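Local coordinates for protein tyrocidine synthase 2 (PDB 6TA8) that is a multidomain synthetase of the nonribosomal type, represented here by a single chain with the condensation-domain fold, at residues M60-D65 with G155-V160; G70-A75 with S181-A186; V80-A85 with I192-K197; E107-Y112 with V145-F150. All coordinates share one frame; numbering follows the deposited sequence.

Contact 1. Residues M60-D65 with G155-V160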
loop_
_atom_site.group_PDB
_atom_site.type_symbol
_atom_site.label_atom_id
_atom_site.label_comp_id
_atom_site.label_asym_id
_atom_site.label_seq_id
_atom_site.Cartn_x
_atom_site.Cartn_y
_atom_site.Cartn_z
ATOM N N MET A 60 -4.272 3.419 -14.153
ATOM C CA MET A 60 -4.569 3.756 -15.540
ATOM C C MET A 60 -6.071 3.650 -15.749
ATOM O O MET A 60 -6.640 2.559 -15.626
ATOM C CB MET A 60 -3.815 2.835 -16.504
ATOM C CG MET A 60 -4.070 3.118 -17.977
ATOM S SD MET A 60 -3.128 4.519 -18.612
ATOM C CE MET A 60 -1.470 3.845 -18.613
ATOM N N LEU A 61 -6.709 4.775 -16.047
ATOM C CA LEU A 61 -8.149 4.830 -16.250
ATOM C C LEU A 61 -8.477 4.831 -17.739
ATOM O O LEU A 61 -7.617 5.048 -18.595
ATOM C CB LEU A 61 -8.741 6.066 -15.568
ATOM C CG LEU A 61 -8.350 6.260 -14.102
ATOM C CD1 LEU A 61 -8.951 7.542 -13.548
ATOM C CD2 LEU A 61 -8.777 5.060 -13.271
ATOM N N PHE A 62 -9.751 4.586 -18.040
ATOM C CA PHE A 62 -10.218 4.490 -19.414
ATOM C C PHE A 62 -11.621 5.069 -19.515
ATOM O O PHE A 62 -12.404 5.011 -18.563
ATOM C CB PHE A 62 -10.204 3.032 -19.905
ATOM C CG PHE A 62 -10.809 2.840 -21.269
ATOM C CD1 PHE A 62 -10.276 3.478 -22.376
ATOM C CD2 PHE A 62 -11.906 2.013 -21.443
ATOM C CE1 PHE A 62 -10.830 3.301 -23.630
ATOM C CE2 PHE A 62 -12.463 1.830 -22.693
ATOM C CZ PHE A 62 -11.926 2.475 -23.787
ATOM N N ARG A 63 -11.923 5.643 -20.676
ATOM C CA ARG A 63 -13.259 6.152 -20.968
ATOM C C ARG A 63 -13.507 5.982 -22.458
ATOM O O ARG A 63 -12.783 6.564 -23.274
ATOM C CB ARG A 63 -13.400 7.618 -20.553
ATOM C CG ARG A 63 -14.837 8.082 -20.393
ATOM C CD ARG A 63 -14.909 9.530 -19.940
ATOM N NE ARG A 63 -16.253 10.083 -20.080
ATOM C CZ ARG A 63 -17.136 10.164 -19.091
ATOM N NH1 ARG A 63 -16.820 9.724 -17.881
ATOM N NH2 ARG A 63 -18.336 10.684 -19.311
ATOM N N GLU A 64 -14.520 5.184 -22.808
ATOM C CA GLU A 64 -14.750 4.845 -24.210
ATOM C C GLU A 64 -15.066 6.081 -25.043
ATOM O O GLU A 64 -14.569 6.225 -26.166
ATOM C CB GLU A 64 -15.875 3.813 -24.325
ATOM C CG GLU A 64 -17.104 4.121 -23.485
ATOM C CD GLU A 64 -17.024 3.528 -22.090
ATOM O OE1 GLU A 64 -17.533 2.405 -21.888
ATOM O OE2 GLU A 64 -16.450 4.186 -21.197
ATOM N N ASP A 65 -15.885 6.988 -24.512
ATOM C CA ASP A 65 -16.186 8.231 -25.212
ATOM C C ASP A 65 -15.077 9.266 -25.075
ATOM O O ASP A 65 -15.199 10.358 -25.642
ATOM C CB ASP A 65 -17.509 8.818 -24.712
ATOM C CG ASP A 65 -17.581 8.896 -23.201
ATOM O OD1 ASP A 65 -17.182 7.919 -22.536
ATOM O OD2 ASP A 65 -18.038 9.936 -22.680
ATOM N N GLY A 155 -10.846 4.951 -27.634
ATOM C CA GLY A 155 -11.082 5.644 -26.383
ATOM C C GLY A 155 -9.861 6.420 -25.936
ATOM O O GLY A 155 -8.893 6.602 -26.680
ATOM N N ASP A 156 -9.917 6.887 -24.690
ATOM C CA ASP A 156 -8.848 7.669 -24.086
ATOM C C ASP A 156 -8.379 6.987 -22.809
ATOM O O ASP A 156 -9.200 6.582 -21.980
ATOM C CB ASP A 156 -9.312 9.097 -23.778
ATOM C CG ASP A 156 -9.499 9.934 -25.029
ATOM O OD1 ASP A 156 -9.219 9.427 -26.136
ATOM O OD2 ASP A 156 -9.927 11.101 -24.904
ATOM N N HIS A 157 -7.063 6.862 -22.658
ATOM C CA HIS A 157 -6.456 6.300 -21.459
ATOM C C HIS A 157 -5.865 7.426 -20.622
ATOM O O HIS A 157 -5.191 8.313 -21.156
ATOM C CB HIS A 157 -5.371 5.282 -21.818
ATOM C CG HIS A 157 -5.868 4.133 -22.639
ATOM N ND1 HIS A 157 -6.413 2.998 -22.078
ATOM C CD2 HIS A 157 -5.898 3.940 -23.980
ATOM C CE1 HIS A 157 -6.759 2.158 -23.036
ATOM N NE2 HIS A 157 -6.457 2.705 -24.199
ATOM N N LEU A 158 -6.119 7.390 -19.315
ATOM C CA LEU A 158 -5.662 8.426 -18.394
ATOM C C LEU A 158 -4.781 7.784 -17.331
ATOM O O LEU A 158 -5.258 6.972 -16.530
ATOM C CB LEU A 158 -6.843 9.156 -17.760
ATOM C CG LEU A 158 -6.489 10.406 -16.950
ATOM C CD1 LEU A 158 -5.918 11.487 -17.854
ATOM C CD2 LEU A 158 -7.702 10.920 -16.189
ATOM N N LEU A 159 -3.503 8.151 -17.323
ATOM C CA LEU A 159 -2.546 7.661 -16.341
ATOM C C LEU A 159 -2.374 8.699 -15.241
ATOM O O LEU A 159 -2.211 9.890 -15.525
ATOM C CB LEU A 159 -1.198 7.360 -16.999
ATOM C CG LEU A 159 -0.034 7.016 -16.068
ATOM C CD1 LEU A 159 -0.304 5.719 -15.320
ATOM C CD2 LEU A 159 1.265 6.926 -16.850
ATOM N N VAL A 160 -2.417 8.247 -13.990
ATOM C CA VAL A 160 -2.265 9.113 -12.822
ATOM C C VAL A 160 -1.200 8.479 -11.936
ATOM O O VAL A 160 -1.476 7.511 -11.219
ATOM C CB VAL A 160 -3.579 9.303 -12.056
ATOM C CG1 VAL A 160 -3.361 10.201 -10.849
ATOM C CG2 VAL A 160 -4.653 9.879 -12.969
#
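Leu-158 O receives the N-H of Leu-61 in a short, almost straight bond (N to O 2.7 Å, 171° at the hydrogen), and Met-60 CA adds a C-H contact to the same oxygen. The return bond runs from Leu-158 N to Leu-61 O at 2.9 Å. A second, longer pair joins Arg-63 and Asp-156 in both directions, so the strands keep regular antiparallel register from Met-60 opposite Leu-159 to Arg-63 opposite Asp-156.

On the face with Met-60, Phe-62, His-157 and Leu-159, the Met-60 chain bends at chi2 and chi3, which brings SD to 3.8 Å from Leu-159 CB and lays the methyl CE beside the same leucine. Phe-62 has CG trans to its nitrogen (chi1 174°), and this swings the ring back across the partner strand. There CD1 sits over one face of the His-157 ring near its rim, 3.8 Å from CE1, while CE1 of Phe-62 closes to 3.6 Å on Gly-155 CA. The ring planes are 29° from parallel but displaced, with their centroids 5.2 Å apart, so hardly any ring area is shared. His-157 ND1 is held by Ser-403, and helix 122-134 packs on this face.

Leu-61 and Leu-158 occupy the other face, where Leu-158 reaches Phe-179 of helix 169-187. This is the antiparallel pairing of two inner strands in the mixed sheet of a condensation-domain lobe.

Contact 2. Residues G70-A75 with S181-A186; sequences GLVRQA and SAYSQA
Leu-71 and Tyr-183 form the main contact between helices 69-82 and 169-187, whose short segments pass 8.9 Å apart with their directions at 126°. In Tyr-183 a chi1 of -164° turns CG to the far side from the backbone nitrogen, and the ring consequently leaves its own helix and reaches across to the neighbour. Its CE1 comes to 3.6 Å from Leu-71 CB, and Leu-71 CD2 lies over one face of the ring, displaced toward the rim near CZ. Val-72 meets the same CE1 from another direction: its CG2 branch, the one beside the backbone nitrogen, stands 3.8 Å away and oblique to the ring. The phenol is therefore lodged against two successive residues of the facing helix, and its hydroxyl is bonded to the backbone N of Asp-68, just before that helix.

Leu-71 also serves the next turn of helix 169-187. Its CG approaches Ala-186 CB to 3.8 Å, and CD2 rests beside the backbone carbon of the same alanine. The extended chain of Gln-74, a residue exposed to solvent, brings OE1 to 4.0 Å from the Ala-186 methyl as well. One turn beyond Leu-71, Ala-75 CB meets Ala-182 CB at 3.8 Å; these small methyls let the backbones draw together, with the two CA atoms 5.2 Å apart.

No hydrogen bond crosses between the segments. The helices are held by van der Waals packing of methyl, methylene and aromatic groups, which implies that shape fit and the burial of apolar surface, and not charge, set their spacing.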
loop_
_atom_site.group_PDB
_atom_site.type_symbol
_atom_site.label_atom_id
_atom_site.label_comp_id
_atom_site.label_asym_id
_atom_site.label_seq_id
_atom_site.Cartn_x
_atom_site.Cartn_y
_atom_site.Cartn_z
ATOM N N GLY A 70 -9.393 19.750 -20.954
ATOM C CA GLY A 70 -9.765 20.947 -20.219
ATOM C C GLY A 70 -10.549 20.645 -18.958
ATOM O O GLY A 70 -10.482 21.399 -17.983
ATOM N N LEU A 71 -11.295 19.540 -18.958
ATOM C CA LEU A 71 -12.021 19.083 -17.779
ATOM C C LEU A 71 -11.153 18.260 -16.840
ATOM O O LEU A 71 -11.322 18.344 -15.617
ATOM C CB LEU A 71 -13.234 18.255 -18.202
ATOM C CG LEU A 71 -14.537 19.005 -18.462
ATOM C CD1 LEU A 71 -14.438 19.881 -19.701
ATOM C CD2 LEU A 71 -15.662 18.010 -18.607
ATOM N N VAL A 72 -10.235 17.458 -17.385
ATOM C CA VAL A 72 -9.302 16.709 -16.547
ATOM C C VAL A 72 -8.399 17.665 -15.781
ATOM O O VAL A 72 -8.129 17.470 -14.589
ATOM C CB VAL A 72 -8.486 15.723 -17.407
ATOM C CG1 VAL A 72 -7.412 15.033 -16.575
ATOM C CG2 VAL A 72 -9.404 14.700 -18.056
ATOM N N ARG A 73 -7.923 18.719 -16.448
ATOM C CA ARG A 73 -7.100 19.713 -15.769
ATOM C C ARG A 73 -7.900 20.457 -14.708
ATOM O O ARG A 73 -7.411 20.675 -13.593
ATOM C CB ARG A 73 -6.509 20.693 -16.782
ATOM C CG ARG A 73 -5.532 20.061 -17.761
ATOM C CD ARG A 73 -5.097 21.055 -18.825
ATOM N NE ARG A 73 -4.252 22.108 -18.270
ATOM C CZ ARG A 73 -2.924 22.077 -18.274
ATOM N NH1 ARG A 73 -2.285 21.044 -18.806
ATOM N NH2 ARG A 73 -2.233 23.078 -17.746
ATOM N N GLN A 74 -9.134 20.852 -15.035
ATOM C CA GLN A 74 -9.968 21.554 -14.065
ATOM C C GLN A 74 -10.288 20.677 -12.863
ATOM O O GLN A 74 -10.412 21.181 -11.741
ATOM C CB GLN A 74 -11.259 22.034 -14.730
ATOM C CG GLN A 74 -12.006 23.098 -13.942
ATOM C CD GLN A 74 -13.219 23.629 -14.681
ATOM O OE1 GLN A 74 -13.795 22.944 -15.525
ATOM N NE2 GLN A 74 -13.613 24.857 -14.363
ATOM N N ALA A 75 -10.421 19.366 -13.073
ATOM C CA ALA A 75 -10.671 18.460 -11.959
ATOM C C ALA A 75 -9.443 18.336 -11.068
ATOM O O ALA A 75 -9.542 18.424 -9.838
ATOM C CB ALA A 75 -11.100 17.089 -12.484
ATOM N N SER A 181 -16.369 12.669 -9.143
ATOM C CA SER A 181 -17.323 13.726 -8.830
ATOM C C SER A 181 -16.899 15.055 -9.442
ATOM O O SER A 181 -17.741 15.797 -9.962
ATOM C CB SER A 181 -17.480 13.861 -7.314
ATOM O OG SER A 181 -18.327 14.947 -6.983
ATOM N N ALA A 182 -15.602 15.371 -9.390
ATOM C CA ALA A 182 -15.116 16.613 -9.983
ATOM C C ALA A 182 -15.318 16.621 -11.493
ATOM O O ALA A 182 -15.705 17.643 -12.070
ATOM C CB ALA A 182 -13.641 16.819 -9.642
ATOM N N TYR A 183 -15.057 15.489 -12.152
ATOM C CA TYR A 183 -15.256 15.421 -13.595
ATOM C C TYR A 183 -16.734 15.472 -13.957
ATOM O O TYR A 183 -17.087 15.940 -15.045
ATOM C CB TYR A 183 -14.615 14.153 -14.157
ATOM C CG TYR A 183 -14.437 14.171 -15.659
ATOM C CD1 TYR A 183 -13.307 14.731 -16.237
ATOM C CD2 TYR A 183 -15.401 13.627 -16.498
ATOM C CE1 TYR A 183 -13.140 14.749 -17.609
ATOM C CE2 TYR A 183 -15.243 13.640 -17.872
ATOM C CZ TYR A 183 -14.111 14.203 -18.422
ATOM O OH TYR A 183 -13.947 14.220 -19.788
ATOM N N SER A 184 -17.609 15.003 -13.065
ATOM C CA SER A 184 -19.041 15.075 -13.330
ATOM C C SER A 184 -19.545 16.508 -13.218
ATOM O O SER A 184 -20.295 16.983 -14.079
ATOM C CB SER A 184 -19.798 14.157 -12.371
ATOM O OG SER A 184 -19.315 12.828 -12.456
ATOM N N GLN A 185 -19.139 17.216 -12.161
ATOM C CA GLN A 185 -19.541 18.609 -12.002
ATOM C C GLN A 185 -18.964 19.492 -13.100
ATOM O O GLN A 185 -19.569 20.508 -13.458
ATOM C CB GLN A 185 -19.110 19.132 -10.631
ATOM C CG GLN A 185 -19.629 18.322 -9.454
ATOM C CD GLN A 185 -19.087 18.821 -8.129
ATOM O OE1 GLN A 185 -18.971 20.026 -7.906
ATOM N NE2 GLN A 185 -18.746 17.893 -7.241
ATOM N N ALA A 186 -17.804 19.124 -13.647
ATOM C CA ALA A 186 -17.174 19.953 -14.669
ATOM C C ALA A 186 -17.938 19.890 -15.987
ATOM O O ALA A 186 -18.158 20.923 -16.630
ATOM C CB ALA A 186 -15.721 19.527 -14.873
#

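Contact 3. Residues V80-A85 with I192-K197; sequences VEHHDA and IVLPKK
The imidazole of His-82 is sandwiched between two aliphatic carbons of the loop 192-197: Leu-194 CB lies over one face and Lys-197 CG over the opposite one, each 3.9 Å from the ring centroid. Both are CH-pi contacts. At the ring edge NE2 donates to Pro-195 O; the atoms are only 2.6 Å apart, but the bond is bent to 127° and weak.

A chi1 of -165° places the His-82 ring on the side away from its own N and pushes it outward from the helix end, and the extended Lys-197 side chain slides past it in the reverse direction. The lysine ends in a salt bridge, NZ to Asp-84 OD2 at 3.2 Å, met on the syn side of the carboxylate. Gly-29 O accepts from the same ammonium. Asp-84 is shared too, since its OD1 is bridged to Arg-87; the two cations would be expected to stabilise the charged carboxylate. The Lys-197 backbone N is satisfied by Gln-28 OE1.

The contact thus ties the C-terminal end of helix 69-82, and the 3-10 turn after it, to the loop linking helices 169-187 and 201-212, while Leu-194 also touches Gln-78 one turn back on helix 69-82.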
loop_
_atom_site.group_PDB
_atom_site.type_symbol
_atom_site.label_atom_id
_atom_site.label_comp_id
_atom_site.label_asym_id
_atom_site.label_seq_id
_atom_site.Cartn_x
_atom_site.Cartn_y
_atom_site.Cartn_z
ATOM N N VAL A 80 -5.864 18.794 -6.236
ATOM C CA VAL A 80 -4.601 19.110 -5.577
ATOM C C VAL A 80 -4.759 20.296 -4.632
ATOM O O VAL A 80 -4.049 20.396 -3.624
ATOM C CB VAL A 80 -3.506 19.358 -6.631
ATOM C CG1 VAL A 80 -2.159 19.549 -5.970
ATOM C CG2 VAL A 80 -3.447 18.194 -7.607
ATOM N N GLU A 81 -5.688 21.207 -4.929
ATOM C CA GLU A 81 -5.976 22.290 -3.995
ATOM C C GLU A 81 -6.728 21.775 -2.772
ATOM O O GLU A 81 -6.486 22.230 -1.649
ATOM C CB GLU A 81 -6.774 23.391 -4.698
ATOM C CG GLU A 81 -7.785 24.101 -3.809
ATOM C CD GLU A 81 -8.219 25.442 -4.370
ATOM O OE1 GLU A 81 -8.579 26.333 -3.571
ATOM O OE2 GLU A 81 -8.204 25.602 -5.608
ATOM N N HIS A 82 -7.637 20.818 -2.972
ATOM C CA HIS A 82 -8.424 20.296 -1.859
ATOM C C HIS A 82 -7.570 19.439 -0.934
ATOM O O HIS A 82 -7.524 19.671 0.279
ATOM C CB HIS A 82 -9.613 19.496 -2.392
ATOM C CG HIS A 82 -10.671 19.231 -1.368
ATOM N ND1 HIS A 82 -10.608 18.171 -0.490
ATOM C CD2 HIS A 82 -11.821 19.887 -1.083
ATOM C CE1 HIS A 82 -11.673 18.186 0.293
ATOM N NE2 HIS A 82 -12.424 19.218 -0.046
ATOM N N HIS A 83 -6.884 18.442 -1.488
ATOM C CA HIS A 83 -6.033 17.547 -0.707
ATOM C C HIS A 83 -4.637 18.153 -0.648
ATOM O O HIS A 83 -3.850 18.032 -1.590
ATOM C CB HIS A 83 -6.029 16.151 -1.319
ATOM C CG HIS A 83 -7.395 15.550 -1.448
ATOM N ND1 HIS A 83 -8.101 15.070 -0.367
ATOM C CD2 HIS A 83 -8.188 15.360 -2.530
ATOM C CE1 HIS A 83 -9.269 14.608 -0.775
ATOM N NE2 HIS A 83 -9.347 14.771 -2.085
ATOM N N ASP A 84 -4.325 18.806 0.476
ATOM C CA ASP A 84 -3.096 19.583 0.587
ATOM C C ASP A 84 -1.840 18.721 0.567
ATOM O O ASP A 84 -0.768 19.228 0.223
ATOM C CB ASP A 84 -3.123 20.420 1.867
ATOM C CG ASP A 84 -4.293 21.382 1.909
ATOM O OD1 ASP A 84 -4.198 22.467 1.298
ATOM O OD2 ASP A 84 -5.311 21.049 2.551
ATOM N N ALA A 85 -1.942 17.438 0.923
ATOM C CA ALA A 85 -0.760 16.583 0.948
ATOM C C ALA A 85 -0.160 16.373 -0.438
ATOM O O ALA A 85 1.029 16.057 -0.539
ATOM C CB ALA A 85 -1.096 15.230 1.574
ATOM N N ILE A 192 -16.621 23.194 -9.234
ATOM C CA ILE A 192 -16.311 21.931 -8.572
ATOM C C ILE A 192 -16.364 22.123 -7.062
ATOM O O ILE A 192 -15.625 22.937 -6.496
ATOM C CB ILE A 192 -14.944 21.398 -9.021
ATOM C CG1 ILE A 192 -14.894 21.312 -10.548
ATOM C CG2 ILE A 192 -14.674 20.042 -8.391
ATOM C CD1 ILE A 192 -13.579 20.815 -11.093
ATOM N N VAL A 193 -17.243 21.371 -6.404
ATOM C CA VAL A 193 -17.412 21.416 -4.955
ATOM C C VAL A 193 -17.197 20.004 -4.428
ATOM O O VAL A 193 -18.003 19.103 -4.694
ATOM C CB VAL A 193 -18.791 21.952 -4.549
ATOM C CG1 VAL A 193 -18.957 21.903 -3.035
ATOM C CG2 VAL A 193 -18.983 23.371 -5.067
ATOM N N LEU A 194 -16.117 19.810 -3.688
ATOM C CA LEU A 194 -15.773 18.533 -3.087
ATOM C C LEU A 194 -16.196 18.505 -1.626
ATOM O O LEU A 194 -16.399 19.555 -1.009
ATOM C CB LEU A 194 -14.265 18.282 -3.211
ATOM C CG LEU A 194 -13.740 18.167 -4.646
ATOM C CD1 LEU A 194 -12.240 17.913 -4.666
ATOM C CD2 LEU A 194 -14.482 17.074 -5.404
ATOM N N PRO A 195 -16.358 17.316 -1.039
ATOM C CA PRO A 195 -16.783 17.235 0.364
ATOM C C PRO A 195 -15.830 17.964 1.301
ATOM O O PRO A 195 -14.697 18.301 0.950
ATOM C CB PRO A 195 -16.790 15.727 0.645
ATOM C CG PRO A 195 -17.034 15.110 -0.686
ATOM C CD PRO A 195 -16.323 15.987 -1.677
ATOM N N LYS A 196 -16.316 18.203 2.517
ATOM C CA LYS A 196 -15.553 18.953 3.505
ATOM C C LYS A 196 -14.237 18.252 3.822
ATOM O O LYS A 196 -14.142 17.022 3.813
ATOM C CB LYS A 196 -16.372 19.132 4.784
ATOM C CG LYS A 196 -17.599 20.015 4.622
ATOM C CD LYS A 196 -17.214 21.478 4.468
ATOM C CE LYS A 196 -18.443 22.364 4.351
ATOM N NZ LYS A 196 -19.234 22.053 3.128
ATOM N N LYS A 197 -13.213 19.053 4.103
ATOM C CA LYS A 197 -11.906 18.506 4.435
ATOM C C LYS A 197 -11.925 17.877 5.821
ATOM O O LYS A 197 -12.499 18.425 6.766
ATOM C CB LYS A 197 -10.836 19.597 4.388
ATOM C CG LYS A 197 -10.622 20.238 3.029
ATOM C CD LYS A 197 -9.375 21.106 3.049
ATOM C CE LYS A 197 -9.229 21.914 1.774
ATOM N NZ LYS A 197 -7.922 22.628 1.735
#

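Contact 4. Residues E107-Y112 with V145-F150; sequences ERFRFY and VHVALF
Arg-110, Phe-111 and Tyr-112 pair in parallel with His-146, Val-147 and Ala-148, the adjacent strands of a beta-alpha-beta crossover whose connection includes helix 122-134. Four backbone bonds hold the register, the shortest from Tyr-112 N to Val-147 O at 2.7 Å, bent to 135°.

On the face with Phe-111 and Val-147, Phe-111 CD1 leans to 4.1 Å from Val-147 CB, and its CZ reaches Leu-149 CB. Phe-109 comes to Val-147 from another side, CD2 to CG2 at 4.0 Å; its chi1 of 62° places CG between the backbone N and the carbonyl carbon. Helix 69-82 supports both phenylalanines, through Gln-77 and Arg-73.

On the other face, with Tyr-112 and Ala-148, Arg-110 and His-146 run side by side. Arg-110 CB sits over the imidazole face, 3.9 Å from the centroid, and Arg-110 CD is 3.5 Å from His-146 NE2. Tyr-112 crosses the same ring obliquely, with its OH 3.6 Å from His-146 CD2.

In the second shell, Ser-136 O accepts from His-146 NE2, which probably restrains the rotation of the imidazole, while Ile-133 of helix 122-134 touches both His-146 and Tyr-112. Within its own strand Arg-110 donates NE, nearly in the guanidinium plane, to Tyr-112 OH at 3.0 Å.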
loop_
_atom_site.group_PDB
_atom_site.type_symbol
_atom_site.label_atom_id
_atom_site.label_comp_id
_atom_site.label_asym_id
_atom_site.label_seq_id
_atom_site.Cartn_x
_atom_site.Cartn_y
_atom_site.Cartn_z
ATOM N N GLU A 107 3.018 25.043 -9.355
ATOM C CA GLU A 107 2.200 24.175 -10.188
ATOM C C GLU A 107 1.654 23.017 -9.364
ATOM O O GLU A 107 2.359 22.432 -8.537
ATOM C CB GLU A 107 3.012 23.646 -11.368
ATOM C CG GLU A 107 2.224 23.562 -12.664
ATOM C CD GLU A 107 3.092 23.192 -13.850
ATOM O OE1 GLU A 107 3.769 22.143 -13.792
ATOM O OE2 GLU A 107 3.102 23.952 -14.842
ATOM N N ARG A 108 0.387 22.685 -9.600
ATOM C CA ARG A 108 -0.296 21.679 -8.801
ATOM C C ARG A 108 -0.133 20.266 -9.344
ATOM O O ARG A 108 -0.262 19.307 -8.575
ATOM C CB ARG A 108 -1.783 22.030 -8.691
ATOM C CG ARG A 108 -2.017 23.431 -8.143
ATOM C CD ARG A 108 -3.489 23.773 -8.027
ATOM N NE ARG A 108 -3.681 25.133 -7.530
ATOM C CZ ARG A 108 -4.866 25.687 -7.304
ATOM N NH1 ARG A 108 -5.977 24.998 -7.530
ATOM N NH2 ARG A 108 -4.942 26.932 -6.852
ATOM N N PHE A 109 0.160 20.114 -10.634
ATOM C CA PHE A 109 0.374 18.799 -11.225
ATOM C C PHE A 109 1.007 18.973 -12.597
ATOM O O PHE A 109 0.905 20.034 -13.219
ATOM C CB PHE A 109 -0.932 18.000 -11.330
ATOM C CG PHE A 109 -1.973 18.642 -12.206
ATOM C CD1 PHE A 109 -2.743 19.693 -11.737
ATOM C CD2 PHE A 109 -2.188 18.184 -13.496
ATOM C CE1 PHE A 109 -3.701 20.282 -12.538
ATOM C CE2 PHE A 109 -3.146 18.769 -14.303
ATOM C CZ PHE A 109 -3.903 19.819 -13.823
ATOM N N ARG A 110 1.664 17.912 -13.059
ATOM C CA ARG A 110 2.290 17.880 -14.374
ATOM C C ARG A 110 1.407 17.087 -15.330
ATOM O O ARG A 110 1.037 15.946 -15.037
ATOM C CB ARG A 110 3.686 17.260 -14.299
ATOM C CG ARG A 110 4.534 17.494 -15.537
ATOM C CD ARG A 110 5.980 17.095 -15.297
ATOM N NE ARG A 110 6.821 17.349 -16.463
ATOM C CZ ARG A 110 7.534 18.456 -16.642
ATOM N NH1 ARG A 110 7.511 19.417 -15.729
ATOM N NH2 ARG A 110 8.271 18.602 -17.735
ATOM N N PHE A 111 1.077 17.694 -16.468
ATOM C CA PHE A 111 0.136 17.125 -17.421
ATOM C C PHE A 111 0.856 16.677 -18.687
ATOM O O PHE A 111 1.806 17.325 -19.138
ATOM C CB PHE A 111 -0.956 18.137 -17.778
ATOM C CG PHE A 111 -2.121 17.537 -18.511
ATOM C CD1 PHE A 111 -3.109 16.852 -17.823
ATOM C CD2 PHE A 111 -2.230 17.660 -19.886
ATOM C CE1 PHE A 111 -4.183 16.299 -18.495
ATOM C CE2 PHE A 111 -3.301 17.110 -20.563
ATOM C CZ PHE A 111 -4.280 16.427 -19.866
ATOM N N TYR A 112 0.393 15.564 -19.254
ATOM C CA TYR A 112 0.920 15.019 -20.498
ATOM C C TYR A 112 -0.246 14.708 -21.422
ATOM O O TYR A 112 -1.230 14.095 -20.996
ATOM C CB TYR A 112 1.748 13.751 -20.252
ATOM C CG TYR A 112 3.005 13.958 -19.436
ATOM C CD1 TYR A 112 2.946 14.100 -18.055
ATOM C CD2 TYR A 112 4.252 13.996 -20.045
ATOM C CE1 TYR A 112 4.092 14.284 -17.305
ATOM C CE2 TYR A 112 5.405 14.178 -19.302
ATOM C CZ TYR A 112 5.319 14.321 -17.933
ATOM O OH TYR A 112 6.462 14.503 -17.189
ATOM N N VAL A 145 2.461 14.840 -8.554
ATOM C CA VAL A 145 1.339 14.264 -9.288
ATOM C C VAL A 145 1.595 14.445 -10.779
ATOM O O VAL A 145 1.774 15.574 -11.254
ATOM C CB VAL A 145 0.006 14.907 -8.878
ATOM C CG1 VAL A 145 -1.150 14.242 -9.608
ATOM C CG2 VAL A 145 -0.183 14.818 -7.371
ATOM N N HIS A 146 1.608 13.336 -11.516
ATOM C CA HIS A 146 1.767 13.341 -12.966
ATOM C C HIS A 146 0.515 12.747 -13.595
ATOM O O HIS A 146 0.137 11.614 -13.278
ATOM C CB HIS A 146 3.006 12.547 -13.391
ATOM C CG HIS A 146 4.293 13.292 -13.215
ATOM N ND1 HIS A 146 4.510 14.168 -12.174
ATOM C CD2 HIS A 146 5.433 13.286 -13.946
ATOM C CE1 HIS A 146 5.727 14.673 -12.273
ATOM N NE2 HIS A 146 6.308 14.154 -13.339
ATOM N N VAL A 147 -0.123 13.506 -14.481
ATOM C CA VAL A 147 -1.331 13.073 -15.174
ATOM C C VAL A 147 -1.025 12.997 -16.663
ATOM O O VAL A 147 -0.519 13.963 -17.247
ATOM C CB VAL A 147 -2.514 14.021 -14.904
ATOM C CG1 VAL A 147 -3.793 13.456 -15.499
ATOM C CG2 VAL A 147 -2.675 14.256 -13.409
ATOM N N ALA A 148 -1.330 11.854 -17.273
ATOM C CA ALA A 148 -1.052 11.625 -18.684
ATOM C C ALA A 148 -2.311 11.127 -19.374
ATOM O O ALA A 148 -2.948 10.181 -18.903
ATOM C CB ALA A 148 0.086 10.617 -18.869
ATOM N N LEU A 149 -2.662 11.763 -20.488
ATOM C CA LEU A 149 -3.834 11.402 -21.273
ATOM C C LEU A 149 -3.373 10.829 -22.608
ATOM O O LEU A 149 -2.682 11.510 -23.373
ATOM C CB LEU A 149 -4.742 12.613 -21.489
ATOM C CG LEU A 149 -5.948 12.409 -22.409
ATOM C CD1 LEU A 149 -6.856 11.311 -21.874
ATOM C CD2 LEU A 149 -6.716 13.710 -22.578
ATOM N N PHE A 150 -3.751 9.583 -22.879
ATOM C CA PHE A 150 -3.403 8.894 -24.117
ATOM C C PHE A 150 -4.678 8.685 -24.923
ATOM O O PHE A 150 -5.508 7.838 -24.574
ATOM C CB PHE A 150 -2.710 7.563 -23.830
ATOM C CG PHE A 150 -1.491 7.687 -22.960
ATOM C CD1 PHE A 150 -0.250 7.953 -23.516
ATOM C CD2 PHE A 150 -1.586 7.529 -21.587
ATOM C CE1 PHE A 150 0.872 8.065 -22.718
ATOM C CE2 PHE A 150 -0.466 7.639 -20.784
ATOM C CZ PHE A 150 0.763 7.908 -21.350
#

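How the contacts relate
Contacts 1 and 4 belong to one sheet, their centres 13 Å apart, and strands 145-152 and 155-163 join them through probable hydrogen bonds such as Phe-150 N to His-157 O (2.6 Å). Contact 2 lies over that sheet: Val-72 CG1 is 4.1 Å from both Leu-158 CD1 of contact 1 and Val-147 CG1 of contact 4. Contact 3 uses the C-terminal end of the same helix 69-82 and meets contact 2 where Gln-185 OE1 probably accepts from Val-193 N (2.7 Å). A salt bridge, Glu-81 OE2 to Arg-108 NH1 (3.0 Å), connects contacts 3 and 4. Contacts 1 and 3 do not touch, with nearest atoms about 9 Å apart. Strand 155-163 of contact 1 leads into the HHxxxDG signature of condensation domains.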